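Local coordinates for mandelate racemase/muconate lactonizing enzyme-like protein (Rubrobacter xylanophilus DSM 9941, PDB 3CYJ) that is of unknown function but has the two-domain fold of the enolase superfamily, with a capping domain and a TIM-barrel domain that holds a sodium ion, at residues A[129-134]-A[338-343]; A[34-39]-A[49-54]; A[230-235]-A[258-263]. One frame throughout, in Å; residues are numbered along the deposited sequence.

Contact 1: residues A[129-134]-A[338-343]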
ATOM      1  N   HIS A 129      24.278  29.650  -3.897  1.00 42.11           N
ATOM      2  CA  HIS A 129      23.639  30.956  -3.838  1.00 42.91           C
ATOM      3  C   HIS A 129      24.578  32.045  -3.347  1.00 44.45           C
ATOM      4  O   HIS A 129      25.385  31.819  -2.392  1.00 43.72           O
ATOM      5  CB  HIS A 129      22.405  30.960  -2.915  1.00 43.01           C
ATOM      6  CG  HIS A 129      21.489  29.782  -3.102  1.00 45.37           C
ATOM      7  ND1 HIS A 129      20.789  29.550  -4.277  1.00 44.67           N
ATOM      8  CD2 HIS A 129      21.186  28.754  -2.269  1.00 44.08           C
ATOM      9  CE1 HIS A 129      20.084  28.441  -4.145  1.00 47.90           C
ATOM     10  NE2 HIS A 129      20.321  27.931  -2.941  1.00 46.39           N
ATOM     11  N   ALA A 130      24.452  33.236  -3.967  1.00 44.95           N
ATOM     12  CA  ALA A 130      25.238  34.422  -3.566  1.00 45.71           C
ATOM     13  C   ALA A 130      24.645  35.098  -2.329  1.00 46.61           C
ATOM     14  O   ALA A 130      25.342  35.405  -1.389  1.00 47.44           O
ATOM     15  CB  ALA A 130      25.294  35.420  -4.725  1.00 45.86           C
ATOM     16  N   GLU A 131      23.343  35.358  -2.348  1.00 47.25           N
ATOM     17  CA  GLU A 131      22.626  35.657  -1.129  1.00 47.15           C
ATOM     18  C   GLU A 131      21.397  34.741  -0.981  1.00 46.44           C
ATOM     19  O   GLU A 131      21.091  33.957  -1.880  1.00 45.68           O
ATOM     20  CB  GLU A 131      22.217  37.124  -1.080  1.00 47.20           C
ATOM     21  CG  GLU A 131      21.476  37.596  -2.308  1.00 48.90           C
ATOM     22  CD  GLU A 131      20.951  39.012  -2.113  1.00 52.26           C
ATOM     23  OE1 GLU A 131      21.486  39.739  -1.247  1.00 52.52           O
ATOM     24  OE2 GLU A 131      19.986  39.396  -2.806  1.00 53.45           O
ATOM     25  N   VAL A 132      20.679  34.868   0.145  1.00 45.09           N
ATOM     26  CA  VAL A 132      19.547  33.981   0.437  1.00 44.01           C
ATOM     27  C   VAL A 132      18.357  34.765   0.933  1.00 43.08           C
ATOM     28  O   VAL A 132      18.507  35.662   1.789  1.00 44.16           O
ATOM     29  CB  VAL A 132      19.925  32.899   1.495  1.00 44.44           C
ATOM     30  CG1 VAL A 132      20.914  31.954   0.930  1.00 44.90           C
ATOM     31  CG2 VAL A 132      20.484  33.523   2.780  1.00 45.17           C
ATOM     32  N   PRO A 133      17.164  34.451   0.411  1.00 41.70           N
ATOM     33  CA  PRO A 133      15.978  35.184   0.806  1.00 40.44           C
ATOM     34  C   PRO A 133      15.481  34.798   2.201  1.00 40.32           C
ATOM     35  O   PRO A 133      15.669  33.635   2.668  1.00 40.48           O
ATOM     36  CB  PRO A 133      14.982  34.835  -0.282  1.00 40.95           C
ATOM     37  CG  PRO A 133      15.467  33.553  -0.889  1.00 41.77           C
ATOM     38  CD  PRO A 133      16.912  33.477  -0.670  1.00 41.16           C
ATOM     39  N   VAL A 134      14.922  35.780   2.904  1.00 39.35           N
ATOM     40  CA  VAL A 134      14.453  35.571   4.261  1.00 38.48           C
ATOM     41  C   VAL A 134      12.968  35.848   4.397  1.00 40.12           C
ATOM     42  O   VAL A 134      12.335  36.496   3.522  1.00 40.70           O
ATOM     43  CB  VAL A 134      15.232  36.421   5.323  1.00 38.48           C
ATOM     44  CG1 VAL A 134      16.707  36.312   5.116  1.00 33.92           C
ATOM     45  CG2 VAL A 134      14.789  37.907   5.333  1.00 38.80           C
ATOM     46  N   GLY A 338      15.509  44.630   2.244  1.00 49.90           N
ATOM     47  CA  GLY A 338      15.260  44.298   0.841  1.00 49.34           C
ATOM     48  C   GLY A 338      15.006  42.796   0.620  1.00 49.40           C
ATOM     49  O   GLY A 338      14.818  42.364  -0.522  1.00 49.38           O
ATOM     50  N   GLY A 339      15.080  41.996   1.691  1.00 47.67           N
ATOM     51  CA  GLY A 339      14.514  40.655   1.681  1.00 46.27           C
ATOM     52  C   GLY A 339      15.489  39.505   1.713  1.00 46.12           C
ATOM     53  O   GLY A 339      15.080  38.335   1.756  1.00 45.68           O
ATOM     54  N   SER A 340      16.782  39.825   1.644  1.00 45.46           N
ATOM     55  CA  SER A 340      17.798  38.790   1.597  1.00 45.42           C
ATOM     56  C   SER A 340      18.926  39.035   2.600  1.00 46.05           C
ATOM     57  O   SER A 340      19.110  40.152   3.084  1.00 45.44           O
ATOM     58  CB  SER A 340      18.374  38.660   0.196  1.00 44.53           C
ATOM     59  OG  SER A 340      17.440  37.995  -0.609  1.00 45.71           O
ATOM     60  N   LEU A 341      19.667  37.971   2.902  1.00 45.92           N
ATOM     61  CA  LEU A 341      20.925  38.077   3.602  1.00 46.78           C
ATOM     62  C   LEU A 341      22.067  37.690   2.681  1.00 47.34           C
ATOM     63  O   LEU A 341      22.032  36.623   2.089  1.00 48.39           O
ATOM     64  CB  LEU A 341      20.938  37.153   4.834  1.00 45.05           C
ATOM     65  CG  LEU A 341      19.962  37.491   5.947  1.00 46.87           C
ATOM     66  CD1 LEU A 341      20.105  36.482   7.133  1.00 48.47           C
ATOM     67  CD2 LEU A 341      20.152  38.932   6.442  1.00 43.89           C
ATOM     68  N   ARG A 342      23.085  38.539   2.584  1.00 47.95           N
ATOM     69  CA  ARG A 342      24.274  38.232   1.812  1.00 48.91           C
ATOM     70  C   ARG A 342      25.481  38.079   2.710  1.00 49.36           C
ATOM     71  O   ARG A 342      25.829  38.999   3.445  1.00 49.73           O
ATOM     72  CB  ARG A 342      24.554  39.355   0.788  1.00 49.15           C
ATOM     73  CG  ARG A 342      25.700  39.072  -0.193  1.00 47.92           C
ATOM     74  CD  ARG A 342      25.991  40.318  -1.051  1.00 52.61           C
ATOM     75  NE  ARG A 342      24.824  40.715  -1.846  1.00 55.63           N
ATOM     76  CZ  ARG A 342      24.495  40.181  -3.038  1.00 55.29           C
ATOM     77  NH1 ARG A 342      25.252  39.231  -3.593  1.00 53.08           N
ATOM     78  NH2 ARG A 342      23.407  40.598  -3.679  1.00 53.25           N
ATOM     79  N   PRO A 343      26.138  36.923   2.663  1.00 50.02           N
ATOM     80  CA  PRO A 343      27.395  36.871   3.383  1.00 51.10           C
ATOM     81  C   PRO A 343      28.341  38.013   2.989  1.00 52.58           C
ATOM     82  O   PRO A 343      28.368  38.465   1.803  1.00 52.48           O
ATOM     83  CB  PRO A 343      27.975  35.515   2.969  1.00 49.92           C
ATOM     84  CG  PRO A 343      26.765  34.687   2.846  1.00 50.98           C
ATOM     85  CD  PRO A 343      25.746  35.597   2.170  1.00 49.93           C
TER
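E131 and R342 stack their charged ends at the start of the TIM barrel. Here the short strand 340-341 pairs antiparallel with strand 132-137, the first barrel strand in the chain. The E131 carboxylate lies over one face of the R342 guanidinium, with the two planes 25° apart. E131 OE1 is 3.2 Å from R342 NH2 and well out of the guanidinium plane. The salt bridge thus rests on charge alone, and no N-H points at the oxygen. The R342 chain bends at chi3 (-61°), which turns the guanidinium back toward E131. The carboxylate also rests on S340, with E131 CD 3.5 Å from S340 CB. S340 and P133 share one face of the pairing.

V132 and L341 point to the other face. The V134 and L341 side chains cross at about a right angle, with V134 CG1 3.6 Å from L341 CG. V132 CG2 is a looser neighbour, 4.2 Å from L341 CB. L316 of strand 313-319 packs on V132 and V134, and A304 of helix 300-306 on L341.

The backbones are joined by V132 N to L341 O at 2.9 Å and by L341 N to V132 O at 2.8 Å. G339 O accepts V134 N at 2.8 Å. The same G339 oxygen receives a CA-H...O contact from P133 CA at 3.4 Å.

Contact 2: residues A[34-39]-A[49-54]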
ATOM      1  N   THR A  34      15.932  33.786  26.170  1.00 44.00           N
ATOM      2  CA  THR A  34      16.622  32.870  25.251  1.00 43.86           C
ATOM      3  C   THR A  34      17.985  32.527  25.796  1.00 42.81           C
ATOM      4  O   THR A  34      18.699  33.409  26.234  1.00 42.96           O
ATOM      5  CB  THR A  34      16.903  33.555  23.877  1.00 44.04           C
ATOM      6  OG1 THR A  34      15.680  34.040  23.328  1.00 43.30           O
ATOM      7  CG2 THR A  34      17.579  32.583  22.879  1.00 44.71           C
ATOM      8  N   THR A  35      18.365  31.257  25.716  1.00 41.83           N
ATOM      9  CA  THR A  35      19.697  30.852  26.086  1.00 40.58           C
ATOM     10  C   THR A  35      20.489  30.386  24.848  1.00 40.33           C
ATOM     11  O   THR A  35      20.073  29.461  24.155  1.00 40.43           O
ATOM     12  CB  THR A  35      19.663  29.768  27.160  1.00 39.89           C
ATOM     13  OG1 THR A  35      19.018  30.293  28.330  1.00 41.38           O
ATOM     14  CG2 THR A  35      21.047  29.350  27.498  1.00 39.51           C
ATOM     15  N   MET A  36      21.611  31.063  24.580  1.00 39.32           N
ATOM     16  CA  MET A  36      22.561  30.654  23.602  1.00 39.34           C
ATOM     17  C   MET A  36      23.731  29.910  24.224  1.00 39.35           C
ATOM     18  O   MET A  36      24.343  30.376  25.183  1.00 40.29           O
ATOM     19  CB  MET A  36      23.059  31.867  22.801  1.00 39.38           C
ATOM     20  CG  MET A  36      23.992  31.506  21.642  1.00 38.40           C
ATOM     21  SD  MET A  36      24.980  32.954  21.024  1.00 37.90           S
ATOM     22  CE  MET A  36      23.732  33.770  20.147  1.00 32.55           C
ATOM     23  N   ILE A  37      24.071  28.750  23.676  1.00 38.88           N
ATOM     24  CA  ILE A  37      25.256  28.071  24.142  1.00 38.17           C
ATOM     25  C   ILE A  37      26.319  28.266  23.073  1.00 39.12           C
ATOM     26  O   ILE A  37      26.048  28.027  21.905  1.00 39.36           O
ATOM     27  CB  ILE A  37      25.001  26.568  24.468  1.00 37.59           C
ATOM     28  CG1 ILE A  37      23.882  26.422  25.523  1.00 38.43           C
ATOM     29  CG2 ILE A  37      26.291  25.894  24.928  1.00 34.81           C
ATOM     30  CD1 ILE A  37      22.450  26.457  24.928  1.00 39.35           C
ATOM     31  N   LEU A  38      27.520  28.696  23.474  1.00 40.03           N
ATOM     32  CA  LEU A  38      28.508  29.149  22.508  1.00 41.26           C
ATOM     33  C   LEU A  38      29.749  28.287  22.608  1.00 41.81           C
ATOM     34  O   LEU A  38      30.272  28.084  23.710  1.00 42.67           O
ATOM     35  CB  LEU A  38      28.874  30.646  22.731  1.00 42.12           C
ATOM     36  CG  LEU A  38      29.978  31.155  21.732  1.00 42.79           C
ATOM     37  CD1 LEU A  38      29.448  31.444  20.290  1.00 37.83           C
ATOM     38  CD2 LEU A  38      30.678  32.332  22.328  1.00 43.06           C
ATOM     39  N   VAL A  39      30.192  27.746  21.480  1.00 41.67           N
ATOM     40  CA  VAL A  39      31.414  26.973  21.448  1.00 42.65           C
ATOM     41  C   VAL A  39      32.486  27.749  20.684  1.00 43.87           C
ATOM     42  O   VAL A  39      32.210  28.345  19.604  1.00 42.76           O
ATOM     43  CB  VAL A  39      31.173  25.556  20.812  1.00 43.84           C
ATOM     44  CG1 VAL A  39      32.466  24.727  20.689  1.00 41.27           C
ATOM     45  CG2 VAL A  39      30.093  24.794  21.604  1.00 41.97           C
ATOM     46  N   LEU A  49      33.836  30.009  15.847  1.00 47.30           N
ATOM     47  CA  LEU A  49      32.736  29.876  16.767  1.00 47.33           C
ATOM     48  C   LEU A  49      31.435  29.318  16.140  1.00 46.35           C
ATOM     49  O   LEU A  49      31.160  29.489  14.941  1.00 44.30           O
ATOM     50  CB  LEU A  49      32.570  31.149  17.604  1.00 48.18           C
ATOM     51  CG  LEU A  49      31.483  32.145  17.282  1.00 51.06           C
ATOM     52  CD1 LEU A  49      32.089  33.610  17.478  1.00 50.62           C
ATOM     53  CD2 LEU A  49      30.987  31.824  15.884  1.00 51.97           C
ATOM     54  N   GLY A  50      30.695  28.588  16.977  1.00 45.65           N
ATOM     55  CA  GLY A  50      29.396  28.027  16.644  1.00 43.73           C
ATOM     56  C   GLY A  50      28.519  28.159  17.871  1.00 43.65           C
ATOM     57  O   GLY A  50      29.050  28.286  18.990  1.00 43.71           O
ATOM     58  N   TYR A  51      27.194  28.154  17.691  1.00 41.92           N
ATOM     59  CA  TYR A  51      26.309  28.229  18.842  1.00 41.76           C
ATOM     60  C   TYR A  51      25.024  27.430  18.627  1.00 41.69           C
ATOM     61  O   TYR A  51      24.742  26.982  17.514  1.00 41.31           O
ATOM     62  CB  TYR A  51      25.963  29.690  19.156  1.00 40.94           C
ATOM     63  CG  TYR A  51      25.319  30.426  17.975  1.00 42.90           C
ATOM     64  CD1 TYR A  51      23.954  30.447  17.850  1.00 39.91           C
ATOM     65  CD2 TYR A  51      26.101  31.103  16.990  1.00 42.53           C
ATOM     66  CE1 TYR A  51      23.338  31.089  16.813  1.00 44.60           C
ATOM     67  CE2 TYR A  51      25.478  31.761  15.899  1.00 45.35           C
ATOM     68  CZ  TYR A  51      24.075  31.746  15.834  1.00 47.08           C
ATOM     69  OH  TYR A  51      23.350  32.373  14.839  1.00 47.58           O
ATOM     70  N   THR A  52      24.242  27.258  19.695  1.00 41.35           N
ATOM     71  CA  THR A  52      22.907  26.702  19.541  1.00 41.50           C
ATOM     72  C   THR A  52      22.045  27.445  20.532  1.00 42.47           C
ATOM     73  O   THR A  52      22.579  28.192  21.360  1.00 44.30           O
ATOM     74  CB  THR A  52      22.898  25.131  19.771  1.00 41.46           C
ATOM     75  OG1 THR A  52      21.644  24.575  19.346  1.00 40.77           O
ATOM     76  CG2 THR A  52      23.223  24.753  21.251  1.00 36.59           C
ATOM     77  N   TYR A  53      20.728  27.323  20.429  1.00 42.17           N
ATOM     78  CA  TYR A  53      19.808  27.899  21.416  1.00 42.66           C
ATOM     79  C   TYR A  53      19.115  26.721  22.118  1.00 42.66           C
ATOM     80  O   TYR A  53      18.610  25.810  21.453  1.00 42.75           O
ATOM     81  CB  TYR A  53      18.763  28.781  20.745  1.00 41.75           C
ATOM     82  CG  TYR A  53      19.369  29.985  20.072  1.00 45.41           C
ATOM     83  CD1 TYR A  53      19.737  31.110  20.825  1.00 46.90           C
ATOM     84  CD2 TYR A  53      19.594  30.009  18.703  1.00 46.72           C
ATOM     85  CE1 TYR A  53      20.306  32.214  20.242  1.00 46.10           C
ATOM     86  CE2 TYR A  53      20.161  31.129  18.088  1.00 47.61           C
ATOM     87  CZ  TYR A  53      20.507  32.234  18.880  1.00 48.38           C
ATOM     88  OH  TYR A  53      21.046  33.375  18.341  1.00 47.01           O
ATOM     89  N   GLY A  54      19.100  26.714  23.442  1.00 42.86           N
ATOM     90  CA  GLY A  54      18.537  25.566  24.135  1.00 43.48           C
ATOM     91  C   GLY A  54      18.821  25.676  25.611  1.00 43.30           C
ATOM     92  O   GLY A  54      19.015  26.776  26.104  1.00 43.33           O
TER
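T34 meets Y53 at the first step of the pairing: T34 CG2 is 3.3 Å from Y53 CD1, set obliquely to the ring. Next, T35 O accepts the backbone N of G54 at 3.0 Å. The T35 hydroxyl turns to another strand and bonds to T17 OG1.

M36 reaches both tyrosines on its face. Its CG lies 3.7 Å from Y51 CB. Its SD is 4.5 Å from the centroid of the Y51 ring, an oblique Met-aromatic contact. The chain bends at chi3 (-76°), and this brings CE over one face of the Y51 ring while it also touches Y53. M36 CE is 3.3 Å from Y53 OH. That hydroxyl is hydrogen-bonded to E326, and the Y53 ring stacks with H322, so the aromatic group is held from the barrel side.

I37 points to the other face, together with T52. I37 N bonds to T52 O at 2.8 Å, and T52 N returns a bond to I37 O. T52 OG1 binds T272 O, and helix 97-116 packs on T52 and V39.

L38 is back on the face of M36 and Y51. Its CD1 touches L49 CG at 3.7 Å. V39 closes the run: its N bonds to G50 O at 2.8 Å, nearly straight at 168°, and G50 N bonds back to V39 O. The alternating pairs are those of antiparallel strands. Since strands 33-43 and 46-53 follow one another directly, they form a beta hairpin, here in the N-terminal capping domain of an enolase superfamily protein.

Contact 3: residues A[230-235]-A[258-263]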
ATOM      1  N   GLU A 230       0.656  11.108   9.920  1.00 51.65           N
ATOM      2  CA  GLU A 230      -0.621  10.887   9.259  1.00 51.25           C
ATOM      3  C   GLU A 230      -1.508  12.147   9.260  1.00 50.07           C
ATOM      4  O   GLU A 230      -2.236  12.423   8.290  1.00 48.68           O
ATOM      5  CB  GLU A 230      -1.354   9.740   9.927  1.00 52.75           C
ATOM      6  CG  GLU A 230      -2.894   9.792   9.744  1.00 57.25           C
ATOM      7  CD  GLU A 230      -3.313   9.294   8.358  1.00 64.80           C
ATOM      8  OE1 GLU A 230      -4.388   9.736   7.856  1.00 64.51           O
ATOM      9  OE2 GLU A 230      -2.539   8.470   7.776  1.00 68.08           O
ATOM     10  N   GLY A 231      -1.456  12.908  10.361  1.00 48.17           N
ATOM     11  CA  GLY A 231      -2.129  14.207  10.369  1.00 46.43           C
ATOM     12  C   GLY A 231      -1.590  15.222   9.357  1.00 44.74           C
ATOM     13  O   GLY A 231      -2.361  15.974   8.751  1.00 44.13           O
ATOM     14  N   LEU A 232      -0.265  15.272   9.221  1.00 43.20           N
ATOM     15  CA  LEU A 232       0.392  16.171   8.300  1.00 43.47           C
ATOM     16  C   LEU A 232       0.042  15.801   6.873  1.00 43.72           C
ATOM     17  O   LEU A 232      -0.279  16.664   6.057  1.00 43.85           O
ATOM     18  CB  LEU A 232       1.910  16.106   8.485  1.00 43.34           C
ATOM     19  CG  LEU A 232       2.523  16.861   9.659  1.00 43.56           C
ATOM     20  CD1 LEU A 232       4.000  16.577   9.731  1.00 43.39           C
ATOM     21  CD2 LEU A 232       2.284  18.361   9.525  1.00 43.06           C
ATOM     22  N   ARG A 233       0.054  14.498   6.605  1.00 44.66           N
ATOM     23  CA  ARG A 233      -0.188  13.930   5.276  1.00 45.86           C
ATOM     24  C   ARG A 233      -1.611  14.241   4.902  1.00 46.10           C
ATOM     25  O   ARG A 233      -1.879  14.595   3.756  1.00 45.62           O
ATOM     26  CB  ARG A 233       0.072  12.407   5.306  1.00 46.96           C
ATOM     27  CG  ARG A 233       0.356  11.727   3.962  1.00 53.28           C
ATOM     28  CD  ARG A 233       1.185  10.408   4.146  1.00 61.20           C
ATOM     29  NE  ARG A 233       0.488   9.425   4.992  1.00 64.93           N
ATOM     30  CZ  ARG A 233       1.000   8.846   6.092  1.00 67.57           C
ATOM     31  NH1 ARG A 233       2.242   9.137   6.498  1.00 64.81           N
ATOM     32  NH2 ARG A 233       0.262   7.965   6.791  1.00 65.99           N
ATOM     33  N   LEU A 234      -2.523  14.128   5.879  1.00 46.51           N
ATOM     34  CA  LEU A 234      -3.920  14.480   5.666  1.00 47.30           C
ATOM     35  C   LEU A 234      -4.052  15.946   5.241  1.00 47.11           C
ATOM     36  O   LEU A 234      -4.801  16.267   4.277  1.00 47.51           O
ATOM     37  CB  LEU A 234      -4.775  14.229   6.926  1.00 47.79           C
ATOM     38  CG  LEU A 234      -6.158  14.933   6.896  1.00 51.45           C
ATOM     39  CD1 LEU A 234      -7.177  14.041   6.185  1.00 53.95           C
ATOM     40  CD2 LEU A 234      -6.747  15.415   8.277  1.00 54.69           C
ATOM     41  N   LEU A 235      -3.351  16.835   5.952  1.00 45.15           N
ATOM     42  CA  LEU A 235      -3.436  18.245   5.624  1.00 45.59           C
ATOM     43  C   LEU A 235      -2.740  18.604   4.308  1.00 45.28           C
ATOM     44  O   LEU A 235      -3.149  19.527   3.602  1.00 44.67           O
ATOM     45  CB  LEU A 235      -2.877  19.115   6.748  1.00 45.60           C
ATOM     46  CG  LEU A 235      -3.950  19.310   7.802  1.00 46.42           C
ATOM     47  CD1 LEU A 235      -3.213  19.120   9.060  1.00 52.20           C
ATOM     48  CD2 LEU A 235      -4.537  20.718   7.700  1.00 49.16           C
ATOM     49  N   HIS A 258      13.569  12.001   5.993  1.00 46.78           N
ATOM     50  CA  HIS A 258      13.058  11.216   4.902  1.00 47.30           C
ATOM     51  C   HIS A 258      11.571  10.803   5.075  1.00 46.90           C
ATOM     52  O   HIS A 258      10.812  10.771   4.109  1.00 46.19           O
ATOM     53  CB  HIS A 258      13.938   9.971   4.726  1.00 47.71           C
ATOM     54  CG  HIS A 258      13.361   8.973   3.785  1.00 51.23           C
ATOM     55  ND1 HIS A 258      12.524   7.962   4.207  1.00 57.04           N
ATOM     56  CD2 HIS A 258      13.438   8.862   2.433  1.00 55.46           C
ATOM     57  CE1 HIS A 258      12.128   7.253   3.156  1.00 60.22           C
ATOM     58  NE2 HIS A 258      12.661   7.784   2.066  1.00 59.07           N
ATOM     59  N   ASP A 259      11.175  10.411   6.292  1.00 47.19           N
ATOM     60  CA  ASP A 259       9.759  10.145   6.565  1.00 46.89           C
ATOM     61  C   ASP A 259       8.958  11.450   6.458  1.00 45.41           C
ATOM     62  O   ASP A 259       7.922  11.484   5.818  1.00 45.82           O
ATOM     63  CB  ASP A 259       9.557   9.514   7.937  1.00 47.96           C
ATOM     64  CG  ASP A 259      10.085   8.035   8.016  1.00 51.84           C
ATOM     65  OD1 ASP A 259      10.193   7.347   6.957  1.00 52.39           O
ATOM     66  OD2 ASP A 259      10.398   7.586   9.160  1.00 55.02           O
ATOM     67  N   LEU A 260       9.445  12.531   7.056  1.00 43.28           N
ATOM     68  CA  LEU A 260       8.719  13.818   6.964  1.00 42.21           C
ATOM     69  C   LEU A 260       8.549  14.303   5.521  1.00 40.83           C
ATOM     70  O   LEU A 260       7.481  14.767   5.186  1.00 40.03           O
ATOM     71  CB  LEU A 260       9.435  14.901   7.756  1.00 41.95           C
ATOM     72  CG  LEU A 260       8.624  16.137   8.097  1.00 44.26           C
ATOM     73  CD1 LEU A 260       7.364  15.720   8.855  1.00 42.26           C
ATOM     74  CD2 LEU A 260       9.454  17.100   8.951  1.00 43.18           C
ATOM     75  N   ALA A 261       9.597  14.158   4.677  1.00 39.87           N
ATOM     76  CA  ALA A 261       9.563  14.625   3.291  1.00 40.00           C
ATOM     77  C   ALA A 261       8.385  14.025   2.557  1.00 40.47           C
ATOM     78  O   ALA A 261       7.829  14.650   1.678  1.00 42.66           O
ATOM     79  CB  ALA A 261      10.858  14.346   2.556  1.00 38.64           C
ATOM     80  N   GLY A 262       7.957  12.823   2.904  1.00 40.99           N
ATOM     81  CA  GLY A 262       6.772  12.265   2.233  1.00 39.51           C
ATOM     82  C   GLY A 262       5.435  12.810   2.717  1.00 40.63           C
ATOM     83  O   GLY A 262       4.401  12.350   2.230  1.00 40.66           O
ATOM     84  N   CYS A 263       5.427  13.793   3.636  1.00 40.65           N
ATOM     85  CA  CYS A 263       4.173  14.209   4.313  1.00 42.05           C
ATOM     86  C   CYS A 263       3.845  15.648   4.200  1.00 41.22           C
ATOM     87  O   CYS A 263       2.738  16.029   4.585  1.00 41.98           O
ATOM     88  CB  CYS A 263       4.251  13.967   5.836  1.00 42.29           C
ATOM     89  SG  CYS A 263       4.423  12.286   6.223  1.00 50.80           S
TER
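C263 fits against L232 and R233 of helix 229-238 and loses more surface here than any other residue of the two segments. It lies in the loop that leads from helix 254-261 into strand 266-269. The contact therefore joins two successive outer helices of the TIM barrel, those that flank strand 244-247 in the chain.

The C263 side chain meets both helix residues. Its CB is 4.1 Å from L232 CB. Its SG is 3.8 Å from R233 NH1 and sits oblique to the guanidinium. The turn before it is tied back to its own helix: C263 N bonds to L260 O at 2.8 Å, and G262 N bonds to D259 O at 3.2 Å. This fixes the course of the backbone that presents C263.

L232 is the second main partner. It reaches past C263 to L260, and L232 CD1 meets L260 CD1 at 3.6 Å. L260 has CG anti to its backbone N (chi1 -162°), which swings its CD1 over to L232. P223 packs on L232 as well.

R233 is partly exposed and brings its guanidinium to the C263 sulfur. Its NH2 forms a salt bridge with E230 OE2 at 3.0 Å, one turn back in the same helix. E230 in turn has a long, weak ion pair with R236 of a second subunit.

The backbone oxygens L232 O and C263 O are 3.4 Å apart. Both are acceptors, so they cannot bond to each other. A polar link between the same two elements comes from R236 NH1 of helix 229-238, which hydrogen-bonds to G262 O. Between the two segments themselves the contact is van der Waals packing of L232, L260, C263 and the R233 side chain, whose charge is paired with E230.

Contact 2 belongs to the N-terminal capping domain, while contacts 1 and 3 belong to the barrel. Contact 2 closes before either of the others opens. Contact 1 ties the first barrel strand to residues near the end of the chain, and contact 3 falls within the span between them. None of the three touch. Contacts 1 and 2 come closest, with nearest atoms about 9 Å apart. Contacts 2 and 3 lie on opposite sides of the chain's centre, their centres 30 Å apart. The sodium ion, bound by D194, E221 and E222, is about 11 Å from the L232 side chain and about 13 Å from that of Y53.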